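Local coordinates for protein choline kinase (PDB 3MES) that probably transfers phosphate from ATP to choline or ethanolamine, using magnesium ions, and holds ADP in this crystal, at residues 60-64 and 139-143; 81-85 and 110-114; 104-110 and 145-151; 133-137 and 282-286. All coordinates share one frame; numbering follows the deposited sequence.

Contact 1 of 4, residues 60-64 and 139-143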
# COMPACT_ATOMS: atom_id res chain seq x y z
N LYS B 60 -13.17 -15.14 -28.86
CA LYS B 60 -12.33 -14.94 -30.03
C LYS B 60 -11.10 -14.09 -29.72
O LYS B 60 -10.06 -14.22 -30.37
CB LYS B 60 -13.14 -14.28 -31.15
CG LYS B 60 -12.33 -13.93 -32.38
CD LYS B 60 -13.21 -13.34 -33.47
CE LYS B 60 -12.42 -13.10 -34.75
NZ LYS B 60 -13.30 -12.68 -35.87
N ASN B 61 -11.21 -13.23 -28.72
CA ASN B 61 -10.18 -12.24 -28.45
C ASN B 61 -9.47 -12.41 -27.11
O ASN B 61 -8.36 -11.91 -26.92
CB ASN B 61 -10.76 -10.83 -28.57
CG ASN B 61 -11.25 -10.52 -29.97
OD1 ASN B 61 -10.46 -10.23 -30.86
ND2 ASN B 61 -12.57 -10.58 -30.16
N ILE B 62 -10.11 -13.11 -26.18
CA ILE B 62 -9.53 -13.32 -24.85
C ILE B 62 -8.73 -14.62 -24.81
O ILE B 62 -9.29 -15.70 -24.88
CB ILE B 62 -10.61 -13.38 -23.76
CG1 ILE B 62 -11.54 -12.17 -23.85
CG2 ILE B 62 -9.96 -13.48 -22.38
CD1 ILE B 62 -12.66 -12.19 -22.83
N PRO B 63 -7.40 -14.50 -24.67
CA PRO B 63 -6.53 -15.67 -24.63
C PRO B 63 -7.05 -16.74 -23.67
O PRO B 63 -7.34 -16.45 -22.52
CB PRO B 63 -5.21 -15.10 -24.10
CG PRO B 63 -5.21 -13.68 -24.55
CD PRO B 63 -6.65 -13.24 -24.51
N GLY B 64 -7.17 -17.97 -24.17
CA GLY B 64 -7.61 -19.09 -23.35
C GLY B 64 -9.09 -19.38 -23.43
O GLY B 64 -9.54 -20.48 -23.08
N ILE B 139 -5.98 -3.54 -21.09
CA ILE B 139 -6.84 -3.71 -22.25
C ILE B 139 -6.52 -5.04 -22.93
O ILE B 139 -5.39 -5.27 -23.36
CB ILE B 139 -6.66 -2.58 -23.29
CG1 ILE B 139 -7.15 -1.25 -22.73
CG2 ILE B 139 -7.39 -2.91 -24.58
CD1 ILE B 139 -6.87 -0.08 -23.66
N ILE B 140 -7.52 -5.91 -23.03
CA ILE B 140 -7.33 -7.21 -23.65
C ILE B 140 -7.69 -7.17 -25.13
O ILE B 140 -7.03 -7.80 -25.96
CB ILE B 140 -8.16 -8.29 -22.94
CG1 ILE B 140 -7.74 -8.39 -21.47
CG2 ILE B 140 -8.01 -9.64 -23.64
CD1 ILE B 140 -8.67 -9.21 -20.61
N ALA B 141 -8.73 -6.41 -25.46
CA ALA B 141 -9.13 -6.20 -26.85
C ALA B 141 -9.68 -4.79 -27.02
O ALA B 141 -10.44 -4.30 -26.18
CB ALA B 141 -10.17 -7.23 -27.27
N ASP B 142 -9.29 -4.14 -28.11
CA ASP B 142 -9.62 -2.74 -28.33
C ASP B 142 -10.21 -2.49 -29.72
O ASP B 142 -9.50 -2.60 -30.73
CB ASP B 142 -8.37 -1.87 -28.12
CG ASP B 142 -8.64 -0.40 -28.32
OD1 ASP B 142 -9.71 -0.05 -28.88
OD2 ASP B 142 -7.79 0.43 -27.93
N PHE B 143 -11.50 -2.17 -29.77
CA PHE B 143 -12.15 -1.82 -31.04
C PHE B 143 -12.94 -0.52 -30.92
O PHE B 143 -13.16 -0.01 -29.83
CB PHE B 143 -13.05 -2.96 -31.52
CG PHE B 143 -13.89 -3.58 -30.45
CD1 PHE B 143 -15.19 -3.15 -30.22
CD2 PHE B 143 -13.39 -4.61 -29.66
CE1 PHE B 143 -15.97 -3.72 -29.23
CE2 PHE B 143 -14.16 -5.19 -28.67
CZ PHE B 143 -15.45 -4.74 -28.45
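Ile140 carries most of this contact, meeting Asn61, Ile62 and Pro63 where the chain leaves helix 51-61. Starting from CB, its two branches go different ways. The CG2 methyl lies anti to the backbone N and beside the carbonyl carbon, which aims it at the incoming chain. There Ile140 CG2 sits 3.9 Å from Pro63 CD and 4.0 Å from Asn61 O. Ile62 CG1 closes in on the same methyl, 4.3 Å from Ile140 CG2. The other branch, CG1 with CD1 at its tip, reaches Ile105 of strand 104-109. The Ile140 and Pro63 side chains are skewed against one another rather than stacked. Next along, Ala141 CB touches Asn61 CB at 3.9 Å; the touch is made by CB, while Asn61 ND2 is hydrogen-bonded to the backbone O of Ile57 within its own helix. The contact is apolar, and Ile62 also packs on Ile105 and Ile148, so the helix end is tied to more than the outer strand. Ile140 and Ala141 both face Ile148, the classic beta bulge, here in strand 139-143 at one margin of the five-stranded antiparallel sheet of the kinase N-terminal lobe.

Contact 2 of 4, residues 81-85 and 110-114. With ADP (adenosine-5'-diphosphate), chain I; PT3 (N-propyl-tartramic acid), chain L.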
# COMPACT_ATOMS: atom_id res chain seq x y z
N GLY B 81 -22.78 2.51 -13.89
CA GLY B 81 -22.16 3.51 -14.76
C GLY B 81 -23.10 4.65 -15.12
O GLY B 81 -24.26 4.67 -14.69
N LEU B 82 -22.61 5.59 -15.91
CA LEU B 82 -23.36 6.81 -16.21
C LEU B 82 -23.52 7.04 -17.71
O LEU B 82 -24.40 7.79 -18.13
CB LEU B 82 -22.66 8.01 -15.57
CG LEU B 82 -23.54 9.14 -15.04
CD1 LEU B 82 -24.64 8.59 -14.14
CD2 LEU B 82 -22.68 10.16 -14.28
N THR B 83 -22.68 6.39 -18.51
CA THR B 83 -22.65 6.64 -19.95
C THR B 83 -22.65 5.36 -20.78
O THR B 83 -23.43 5.23 -21.73
CB THR B 83 -21.39 7.44 -20.35
OG1 THR B 83 -21.43 8.73 -19.74
CG2 THR B 83 -21.32 7.59 -21.86
N ASN B 84 -21.77 4.43 -20.44
CA ASN B 84 -21.54 3.25 -21.27
C ASN B 84 -22.27 2.01 -20.78
O ASN B 84 -22.72 1.95 -19.63
CB ASN B 84 -20.04 2.97 -21.37
CG ASN B 84 -19.26 4.17 -21.87
OD1 ASN B 84 -19.48 4.64 -22.98
ND2 ASN B 84 -18.33 4.66 -21.05
N GLN B 85 -22.38 1.02 -21.65
CA GLN B 85 -22.96 -0.26 -21.29
C GLN B 85 -21.86 -1.18 -20.77
O GLN B 85 -20.96 -1.56 -21.52
CB GLN B 85 -23.66 -0.91 -22.48
CG GLN B 85 -24.72 -0.03 -23.13
CD GLN B 85 -25.42 -0.74 -24.28
OE1 GLN B 85 -25.97 -1.83 -24.11
NE2 GLN B 85 -25.40 -0.12 -25.46
N TYR B 110 -19.18 1.65 -25.77
CA TYR B 110 -19.25 3.10 -25.70
C TYR B 110 -20.64 3.64 -26.03
O TYR B 110 -21.15 3.44 -27.14
CB TYR B 110 -18.22 3.74 -26.63
CG TYR B 110 -16.81 3.27 -26.39
CD1 TYR B 110 -16.27 3.25 -25.11
CD2 TYR B 110 -16.00 2.85 -27.45
CE1 TYR B 110 -14.97 2.82 -24.89
CE2 TYR B 110 -14.71 2.42 -27.24
CZ TYR B 110 -14.20 2.41 -25.96
OH TYR B 110 -12.91 1.98 -25.73
N GLY B 111 -21.26 4.31 -25.06
CA GLY B 111 -22.52 4.99 -25.29
C GLY B 111 -22.25 6.44 -25.65
O GLY B 111 -21.10 6.88 -25.61
N LYS B 112 -23.29 7.18 -26.02
CA LYS B 112 -23.13 8.60 -26.33
C LYS B 112 -23.04 9.41 -25.04
O LYS B 112 -23.88 9.30 -24.16
CB LYS B 112 -24.28 9.10 -27.21
CG LYS B 112 -25.66 8.93 -26.60
CD LYS B 112 -26.74 9.40 -27.57
CE LYS B 112 -28.13 9.17 -27.00
NZ LYS B 112 -28.31 9.88 -25.70
N HIS B 113 -21.99 10.23 -24.94
CA HIS B 113 -21.74 11.00 -23.72
C HIS B 113 -22.50 12.32 -23.72
O HIS B 113 -22.70 12.94 -24.77
CB HIS B 113 -20.24 11.26 -23.56
CG HIS B 113 -19.83 11.60 -22.16
ND1 HIS B 113 -19.05 10.78 -21.39
CD2 HIS B 113 -20.11 12.69 -21.39
CE1 HIS B 113 -18.86 11.34 -20.20
NE2 HIS B 113 -19.49 12.49 -20.18
N VAL B 114 -22.92 12.75 -22.53
CA VAL B 114 -23.68 13.99 -22.38
C VAL B 114 -22.86 15.21 -22.79
O VAL B 114 -21.64 15.21 -22.69
CB VAL B 114 -24.17 14.17 -20.93
CG1 VAL B 114 -22.99 14.35 -19.98
CG2 VAL B 114 -25.12 15.36 -20.83
PB ADP I . -19.26 5.24 -17.13
O1B ADP I . -20.61 4.93 -17.74
O2B ADP I . -18.11 5.21 -18.11
O3B ADP I . -19.27 6.42 -16.20
PA ADP I . -17.73 3.84 -15.20
O1A ADP I . -17.64 5.09 -14.35
O2A ADP I . -16.54 3.37 -15.99
O3A ADP I . -18.99 3.96 -16.19
O5' ADP I . -18.23 2.64 -14.26
C5' ADP I . -17.30 1.79 -13.62
C4' ADP I . -18.01 1.15 -12.44
O4' ADP I . -18.25 -0.22 -12.73
C3' ADP I . -17.12 1.20 -11.20
O3' ADP I . -17.79 1.89 -10.15
C2' ADP I . -16.89 -0.25 -10.82
O2' ADP I . -17.72 -0.58 -9.71
C1' ADP I . -17.31 -1.04 -12.05
N9 ADP I . -16.14 -1.22 -12.94
C8 ADP I . -15.85 -0.48 -14.02
N7 ADP I . -14.71 -0.90 -14.62
C5 ADP I . -14.25 -1.95 -13.91
C6 ADP I . -13.09 -2.87 -14.00
N6 ADP I . -12.18 -2.75 -14.99
N1 ADP I . -12.98 -3.84 -13.06
C2 ADP I . -13.89 -3.97 -12.07
N3 ADP I . -14.97 -3.17 -11.93
C4 ADP I . -15.20 -2.16 -12.80
O1 PT3 L . -17.38 8.20 -13.48
O11 PT3 L . -19.04 9.07 -14.70
C1 PT3 L . -18.53 8.68 -13.62
C2 PT3 L . -19.37 8.80 -12.36
O2 PT3 L . -20.69 9.28 -12.68
C3 PT3 L . -18.67 9.79 -11.43
O3 PT3 L . -19.53 10.89 -11.13
C4 PT3 L . -18.31 9.03 -10.16
O41 PT3 L . -17.27 9.29 -9.55
N4 PT3 L . -19.18 8.08 -9.82
C41 PT3 L . -18.98 7.24 -8.63
C42 PT3 L . -20.30 6.56 -8.26
C43 PT3 L . -20.74 6.95 -6.84
O HOH W 1 -25.91 6.95 -23.22
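Asn84 and Gly111 make the direct hydrogen bond between the two loops: Gly111 N donates to Asn84 OD1 over 2.8 Å. The donor lies in the carbonyl plane, on a lone pair of OD1, with an N-H...O angle of 154°. The other end of the same amide is turned to the nucleotide, Asn84 ND2 giving a weak bond of 3.0 Å to O2B of ADP, so this side chain spans protein and phosphate. Backbone donors hold the beta-phosphate more firmly. Leu82 N donates to ADP O1B at 2.8 Å. Thr83 N donates to ADP O1B at 2.6 Å. Asn84 N reaches ADP O1B as well, at 3.0 Å. This is the turn joining the first two strands of the N-terminal lobe, where protein kinases carry their glycine-rich phosphate-binding loop. Van der Waals packing adds the second kind of contact. A Thr83 chi1 of -64° splits the branches, sending OG1 to the His113 ring and CG2 to Lys112. Thr83 OG1 stands over one face of that ring, nearer its rim than its centre and 3.5 Å from His113 ND1, while Thr83 CG2 rests 3.8 Å from Lys112 O. A water bridges the backbones, donating to Lys112 O and, weakly, to Thr83 O.

Contact 3 of 4, residues 104-110 and 145-151. With ADP (adenosine-5'-diphosphate), chain I.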
# COMPACT_ATOMS: atom_id res chain seq x y z
N ARG B 104 -12.42 -13.42 -15.21
CA ARG B 104 -13.44 -12.39 -15.32
C ARG B 104 -12.91 -11.21 -16.12
O ARG B 104 -11.73 -10.86 -16.01
CB ARG B 104 -13.88 -11.91 -13.93
CG ARG B 104 -14.55 -12.99 -13.09
CD ARG B 104 -14.58 -12.63 -11.61
NE ARG B 104 -15.54 -11.58 -11.30
CZ ARG B 104 -16.84 -11.78 -11.10
NH1 ARG B 104 -17.34 -13.01 -11.19
NH2 ARG B 104 -17.64 -10.76 -10.83
N ILE B 105 -13.76 -10.61 -16.94
CA ILE B 105 -13.38 -9.42 -17.69
C ILE B 105 -14.48 -8.37 -17.65
O ILE B 105 -15.61 -8.66 -17.26
CB ILE B 105 -13.01 -9.73 -19.16
CG1 ILE B 105 -14.25 -10.17 -19.95
CG2 ILE B 105 -11.90 -10.77 -19.23
CD1 ILE B 105 -15.16 -9.03 -20.36
N LEU B 106 -14.13 -7.15 -18.04
CA LEU B 106 -15.08 -6.04 -18.08
C LEU B 106 -15.34 -5.67 -19.53
O LEU B 106 -14.44 -5.21 -20.23
CB LEU B 106 -14.52 -4.85 -17.30
CG LEU B 106 -15.42 -3.63 -17.04
CD1 LEU B 106 -15.63 -2.82 -18.32
CD2 LEU B 106 -16.75 -4.06 -16.44
N PHE B 107 -16.57 -5.89 -19.99
CA PHE B 107 -16.93 -5.60 -21.37
C PHE B 107 -17.57 -4.23 -21.47
O PHE B 107 -18.66 -4.00 -20.96
CB PHE B 107 -17.89 -6.67 -21.91
CG PHE B 107 -17.94 -6.74 -23.41
CD1 PHE B 107 -17.23 -7.72 -24.09
CD2 PHE B 107 -18.69 -5.83 -24.14
CE1 PHE B 107 -17.28 -7.79 -25.47
CE2 PHE B 107 -18.74 -5.90 -25.52
CZ PHE B 107 -18.03 -6.88 -26.19
N ARG B 108 -16.88 -3.30 -22.13
CA ARG B 108 -17.33 -1.92 -22.21
C ARG B 108 -17.79 -1.54 -23.62
O ARG B 108 -17.02 -1.62 -24.57
CB ARG B 108 -16.22 -0.97 -21.75
CG ARG B 108 -16.56 0.50 -21.88
CD ARG B 108 -15.39 1.38 -21.48
NE ARG B 108 -15.06 1.26 -20.06
CZ ARG B 108 -15.63 1.97 -19.09
NH1 ARG B 108 -16.57 2.86 -19.39
NH2 ARG B 108 -15.27 1.80 -17.83
N ILE B 109 -19.05 -1.13 -23.74
CA ILE B 109 -19.57 -0.63 -25.00
C ILE B 109 -19.82 0.88 -24.90
O ILE B 109 -20.58 1.33 -24.05
CB ILE B 109 -20.87 -1.35 -25.41
CG1 ILE B 109 -20.63 -2.87 -25.46
CG2 ILE B 109 -21.37 -0.84 -26.75
CD1 ILE B 109 -21.80 -3.64 -26.03
N TYR B 110 -19.18 1.65 -25.77
CA TYR B 110 -19.25 3.10 -25.70
C TYR B 110 -20.64 3.64 -26.03
O TYR B 110 -21.15 3.44 -27.14
CB TYR B 110 -18.22 3.74 -26.63
CG TYR B 110 -16.81 3.27 -26.39
CD1 TYR B 110 -16.27 3.25 -25.11
CD2 TYR B 110 -16.00 2.85 -27.45
CE1 TYR B 110 -14.97 2.82 -24.89
CE2 TYR B 110 -14.71 2.42 -27.24
CZ TYR B 110 -14.20 2.41 -25.96
OH TYR B 110 -12.91 1.98 -25.73
N GLU B 145 -16.14 0.43 -31.27
CA GLU B 145 -17.39 0.52 -30.52
C GLU B 145 -17.29 0.07 -29.07
O GLU B 145 -18.29 0.07 -28.35
CB GLU B 145 -18.51 -0.26 -31.24
CG GLU B 145 -18.06 -1.55 -31.88
CD GLU B 145 -17.37 -1.32 -33.21
OE1 GLU B 145 -16.22 -1.79 -33.37
OE2 GLU B 145 -17.97 -0.66 -34.09
N GLY B 146 -16.09 -0.29 -28.62
CA GLY B 146 -15.91 -0.73 -27.24
C GLY B 146 -14.54 -1.30 -26.95
O GLY B 146 -13.58 -1.03 -27.67
N ARG B 147 -14.44 -2.08 -25.87
CA ARG B 147 -13.18 -2.71 -25.50
C ARG B 147 -13.36 -3.76 -24.42
O ARG B 147 -14.35 -3.75 -23.68
CB ARG B 147 -12.15 -1.67 -25.06
CG ARG B 147 -12.52 -0.88 -23.81
CD ARG B 147 -11.39 0.06 -23.41
NE ARG B 147 -11.60 0.69 -22.11
CZ ARG B 147 -11.80 1.99 -21.94
NH1 ARG B 147 -11.83 2.81 -22.98
NH2 ARG B 147 -11.97 2.48 -20.72
N ILE B 148 -12.41 -4.69 -24.34
CA ILE B 148 -12.40 -5.70 -23.29
C ILE B 148 -11.30 -5.37 -22.29
O ILE B 148 -10.13 -5.30 -22.64
CB ILE B 148 -12.14 -7.11 -23.86
CG1 ILE B 148 -13.21 -7.47 -24.90
CG2 ILE B 148 -12.11 -8.14 -22.75
CD1 ILE B 148 -12.99 -8.82 -25.55
N GLU B 149 -11.69 -5.14 -21.04
CA GLU B 149 -10.74 -4.78 -19.99
C GLU B 149 -10.55 -5.90 -18.98
O GLU B 149 -11.41 -6.76 -18.81
CB GLU B 149 -11.22 -3.54 -19.24
CG GLU B 149 -11.47 -2.32 -20.08
CD GLU B 149 -11.97 -1.16 -19.25
OE1 GLU B 149 -11.89 -1.24 -18.01
OE2 GLU B 149 -12.45 -0.16 -19.84
N GLU B 150 -9.41 -5.87 -18.31
CA GLU B 150 -9.17 -6.70 -17.15
C GLU B 150 -10.18 -6.33 -16.07
O GLU B 150 -10.38 -5.14 -15.78
CB GLU B 150 -7.75 -6.48 -16.63
CG GLU B 150 -7.53 -6.91 -15.20
CD GLU B 150 -6.16 -6.49 -14.68
OE1 GLU B 150 -5.56 -5.57 -15.26
OE2 GLU B 150 -5.70 -7.09 -13.68
N PHE B 151 -10.83 -7.32 -15.48
CA PHE B 151 -11.77 -7.05 -14.40
C PHE B 151 -11.03 -6.93 -13.07
O PHE B 151 -10.50 -7.92 -12.55
CB PHE B 151 -12.86 -8.12 -14.31
CG PHE B 151 -13.86 -7.86 -13.22
CD1 PHE B 151 -14.94 -7.02 -13.44
CD2 PHE B 151 -13.71 -8.45 -11.97
CE1 PHE B 151 -15.86 -6.78 -12.44
CE2 PHE B 151 -14.63 -8.21 -10.97
CZ PHE B 151 -15.71 -7.37 -11.20
PB ADP I . -19.26 5.24 -17.13
O1B ADP I . -20.61 4.93 -17.74
O2B ADP I . -18.11 5.21 -18.11
O3B ADP I . -19.27 6.42 -16.20
PA ADP I . -17.73 3.84 -15.20
O1A ADP I . -17.64 5.09 -14.35
O2A ADP I . -16.54 3.37 -15.99
O3A ADP I . -18.99 3.96 -16.19
O5' ADP I . -18.23 2.64 -14.26
C5' ADP I . -17.30 1.79 -13.62
C4' ADP I . -18.01 1.15 -12.44
O4' ADP I . -18.25 -0.22 -12.73
C3' ADP I . -17.12 1.20 -11.20
O3' ADP I . -17.79 1.89 -10.15
C2' ADP I . -16.89 -0.25 -10.82
O2' ADP I . -17.72 -0.58 -9.71
C1' ADP I . -17.31 -1.04 -12.05
N9 ADP I . -16.14 -1.22 -12.94
C8 ADP I . -15.85 -0.48 -14.02
N7 ADP I . -14.71 -0.90 -14.62
C5 ADP I . -14.25 -1.95 -13.91
C6 ADP I . -13.09 -2.87 -14.00
N6 ADP I . -12.18 -2.75 -14.99
N1 ADP I . -12.98 -3.84 -13.06
C2 ADP I . -13.89 -3.97 -12.07
N3 ADP I . -14.97 -3.17 -11.93
C4 ADP I . -15.20 -2.16 -12.80
O HOH W 2 -20.44 1.69 -28.70
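Arg108 and Arg147 come together through different torsions. Arg108 runs out with CG anti to its own N and then bends at chi3 (-66°); Arg147 starts with CG between backbone N and carbonyl carbon (chi1 63°) and stays extended to NE. They project from one face of the antiparallel pair 104-109 and 146-150, neighbouring inner strands of the five-stranded sheet of the N-terminal lobe, where Leu106 pairs with Glu149 and Arg108 with Arg147 through two backbone hydrogen bonds each. Arg108 CD lies over the centre of the Arg147 guanidinium. Glu149 OE2 takes Arg108 NE at 3.0 Å and Arg147 NE at 2.6 Å, from opposite faces of its carboxylate, and this shared anion should offset the closeness of the two arginines. Thus braced, Arg108 grips ADP, NH2 bonding to O2A at 2.7 Å with an almost straight 174° and NH1 to O2B at 3.1 Å. Adenine N6 donates to Glu150 O over 3.1 Å, and Phe151 lays one ring face under adenine C2. On the sheet's other face Phe107 packs against Ile148. At the far end Tyr110 OH accepts from Arg147 NH1, and Gly146 CA sits over the Tyr110 ring, a CH-pi contact 3.8 Å from its centroid.

Contact 4 of 4, residues 133-137 and 282-286. With ADP (adenosine-5'-diphosphate), chain I; PT3 (N-propyl-tartramic acid), chain L.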
# COMPACT_ATOMS: atom_id res chain seq x y z
N ILE B 133 1.01 1.53 -19.50
CA ILE B 133 2.02 1.59 -18.45
C ILE B 133 1.51 0.95 -17.17
O ILE B 133 2.06 1.15 -16.09
CB ILE B 133 2.51 3.03 -18.17
CG1 ILE B 133 1.37 3.91 -17.66
CG2 ILE B 133 3.14 3.63 -19.42
CD1 ILE B 133 1.78 5.32 -17.35
N ASN B 134 0.42 0.19 -17.30
CA ASN B 134 -0.05 -0.69 -16.24
C ASN B 134 -0.64 -0.01 -15.01
O ASN B 134 -0.72 -0.62 -13.94
CB ASN B 134 1.07 -1.65 -15.83
CG ASN B 134 1.46 -2.58 -16.96
OD1 ASN B 134 2.64 -2.89 -17.14
ND2 ASN B 134 0.47 -3.02 -17.72
N ILE B 135 -1.07 1.24 -15.15
CA ILE B 135 -1.77 1.91 -14.07
C ILE B 135 -3.27 1.62 -14.15
O ILE B 135 -3.87 1.12 -13.20
CB ILE B 135 -1.53 3.42 -14.07
CG1 ILE B 135 -0.10 3.72 -13.59
CG2 ILE B 135 -2.55 4.12 -13.19
CD1 ILE B 135 0.27 5.19 -13.64
N ALA B 136 -3.87 1.93 -15.29
CA ALA B 136 -5.28 1.63 -15.53
C ALA B 136 -5.46 0.14 -15.84
O ALA B 136 -4.49 -0.55 -16.15
CB ALA B 136 -5.82 2.47 -16.67
N PRO B 137 -6.70 -0.36 -15.74
CA PRO B 137 -6.96 -1.77 -16.02
C PRO B 137 -6.44 -2.15 -17.40
O PRO B 137 -6.57 -1.38 -18.35
CB PRO B 137 -8.49 -1.85 -15.99
CG PRO B 137 -8.91 -0.72 -15.10
CD PRO B 137 -7.92 0.37 -15.35
N ARG B 282 -6.67 -0.21 -5.87
CA ARG B 282 -6.46 0.22 -7.25
C ARG B 282 -7.40 1.34 -7.66
O ARG B 282 -8.54 1.40 -7.22
CB ARG B 282 -6.59 -0.97 -8.21
CG ARG B 282 -5.58 -2.06 -7.95
CD ARG B 282 -5.21 -2.77 -9.24
NE ARG B 282 -4.56 -1.88 -10.19
CZ ARG B 282 -4.18 -2.24 -11.41
NH1 ARG B 282 -4.40 -3.49 -11.82
NH2 ARG B 282 -3.59 -1.37 -12.21
N MET B 283 -6.89 2.23 -8.50
CA MET B 283 -7.68 3.36 -8.99
C MET B 283 -8.38 2.99 -10.30
O MET B 283 -7.81 2.29 -11.14
CB MET B 283 -6.78 4.57 -9.23
CG MET B 283 -5.99 5.03 -8.01
SD MET B 283 -4.80 6.33 -8.40
CE MET B 283 -3.71 5.46 -9.53
N ILE B 284 -9.61 3.46 -10.46
CA ILE B 284 -10.33 3.29 -11.72
C ILE B 284 -11.01 4.59 -12.13
O ILE B 284 -10.94 5.60 -11.42
CB ILE B 284 -11.38 2.16 -11.64
CG1 ILE B 284 -12.35 2.42 -10.48
CG2 ILE B 284 -10.70 0.81 -11.48
CD1 ILE B 284 -13.59 1.55 -10.52
N ASP B 285 -11.66 4.57 -13.29
CA ASP B 285 -12.41 5.72 -13.78
C ASP B 285 -11.50 6.92 -14.01
O ASP B 285 -11.45 7.84 -13.19
CB ASP B 285 -13.54 6.08 -12.82
CG ASP B 285 -14.55 7.02 -13.44
OD1 ASP B 285 -15.37 7.60 -12.69
OD2 ASP B 285 -14.53 7.19 -14.68
N TYR B 286 -10.78 6.91 -15.13
CA TYR B 286 -9.84 7.97 -15.46
C TYR B 286 -10.41 8.91 -16.52
O TYR B 286 -9.66 9.57 -17.23
CB TYR B 286 -8.52 7.39 -15.97
CG TYR B 286 -7.84 6.44 -15.00
CD1 TYR B 286 -6.92 6.91 -14.08
CD2 TYR B 286 -8.12 5.08 -15.02
CE1 TYR B 286 -6.29 6.05 -13.19
CE2 TYR B 286 -7.50 4.21 -14.14
CZ TYR B 286 -6.59 4.70 -13.23
OH TYR B 286 -5.96 3.84 -12.35
PB ADP I . -19.26 5.24 -17.13
O1B ADP I . -20.61 4.93 -17.74
O2B ADP I . -18.11 5.21 -18.11
O3B ADP I . -19.27 6.42 -16.20
PA ADP I . -17.73 3.84 -15.20
O1A ADP I . -17.64 5.09 -14.35
O2A ADP I . -16.54 3.37 -15.99
O3A ADP I . -18.99 3.96 -16.19
O5' ADP I . -18.23 2.64 -14.26
C5' ADP I . -17.30 1.79 -13.62
C4' ADP I . -18.01 1.15 -12.44
O4' ADP I . -18.25 -0.22 -12.73
C3' ADP I . -17.12 1.20 -11.20
O3' ADP I . -17.79 1.89 -10.15
C2' ADP I . -16.89 -0.25 -10.82
O2' ADP I . -17.72 -0.58 -9.71
C1' ADP I . -17.31 -1.04 -12.05
N9 ADP I . -16.14 -1.22 -12.94
C8 ADP I . -15.85 -0.48 -14.02
N7 ADP I . -14.71 -0.90 -14.62
C5 ADP I . -14.25 -1.95 -13.91
C6 ADP I . -13.09 -2.87 -14.00
N6 ADP I . -12.18 -2.75 -14.99
N1 ADP I . -12.98 -3.84 -13.06
C2 ADP I . -13.89 -3.97 -12.07
N3 ADP I . -14.97 -3.17 -11.93
C4 ADP I . -15.20 -2.16 -12.80
O1 PT3 L . -17.38 8.20 -13.48
O11 PT3 L . -19.04 9.07 -14.70
C1 PT3 L . -18.53 8.68 -13.62
C2 PT3 L . -19.37 8.80 -12.36
O2 PT3 L . -20.69 9.28 -12.68
C3 PT3 L . -18.67 9.79 -11.43
O3 PT3 L . -19.53 10.89 -11.13
C4 PT3 L . -18.31 9.03 -10.16
O41 PT3 L . -17.27 9.29 -9.55
N4 PT3 L . -19.18 8.08 -9.82
C41 PT3 L . -18.98 7.24 -8.63
C42 PT3 L . -20.30 6.56 -8.26
C43 PT3 L . -20.74 6.95 -6.84
O HOH W 3 -4.21 1.56 -9.78
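The Ile284-Asp285-Tyr286 run, which probably corresponds to the DFG motif of protein kinases, is backed here by the loop linking helix 120-132 to strand 139-143. Tyr286 packs against three residues of that loop, Ile135, Ala136 and Pro137. Ala136 CB comes obliquely upon the ring, 3.5 Å from Tyr286 CE2, and Pro137 CD meets the ring edge at 4.0 Å from Tyr286 CE2. Ile135 crosses the tyrosine nearly at right angles, its CG2 lying 3.5 Å from Tyr286 OH. Ile135 CG2 also touches Met283 CE at 4.1 Å, where the methionine chain bends at chi3 (-63°). The tyrosine hydroxyl turns back on its own segment, Tyr286 OH giving a weak hydrogen bond to Met283 O at 2.7 Å.

Arg282 supplies the polar link. Its chain folds at chi2 and chi3, so that Arg282 NH2 reaches Ile135 O at 2.7 Å, in a hydrogen bond that is strongly bent and weak. A water sits in the guanidinium plane at its edge and accepts from Met283 N at 3.0 Å. Asn134, at positive phi, is the C-prime residue of the Schellman motif that closes helix 120-132, and this turn places Ile135 and Ala136 against the tyrosine. Pro137 CG packs on Ile284 CG2, and both residues line the nucleotide pocket, Ile284 CD1 lying 3.6 Å from ADP C3'. The second subunit comes near through its Gln278 and Asn279. Joining the turn after the lobe's helix to the strand end and the Ile284-Asp285-Tyr286 run beside the nucleotide is typical of the junction between lobes in the protein-kinase-like fold.

Overall arrangement
Contact 3 lies within the five-stranded sheet of the N-terminal lobe, and contact 1 packs the end of helix 51-61 on its outer strand 139-143, the two centres about 9 Å apart. Contact 2 joins the loops at one end of that sheet, about 13 Å from contact 3 between centres, and shares Tyr110 with it; in sequence it is nested inside the loop closed by contact 1. Contact 4 lies about 14 Å from contact 3 between centres, and its 133-137 segment runs almost directly into 139-143. Its other partner, 282-286, comes 145 residues later, from the smaller three-stranded sheet. Contacts 2, 3 and 4 all touch ADP, so the nucleotide site is built from loops, sheet and lobe junction, with contact 1 packing farther out.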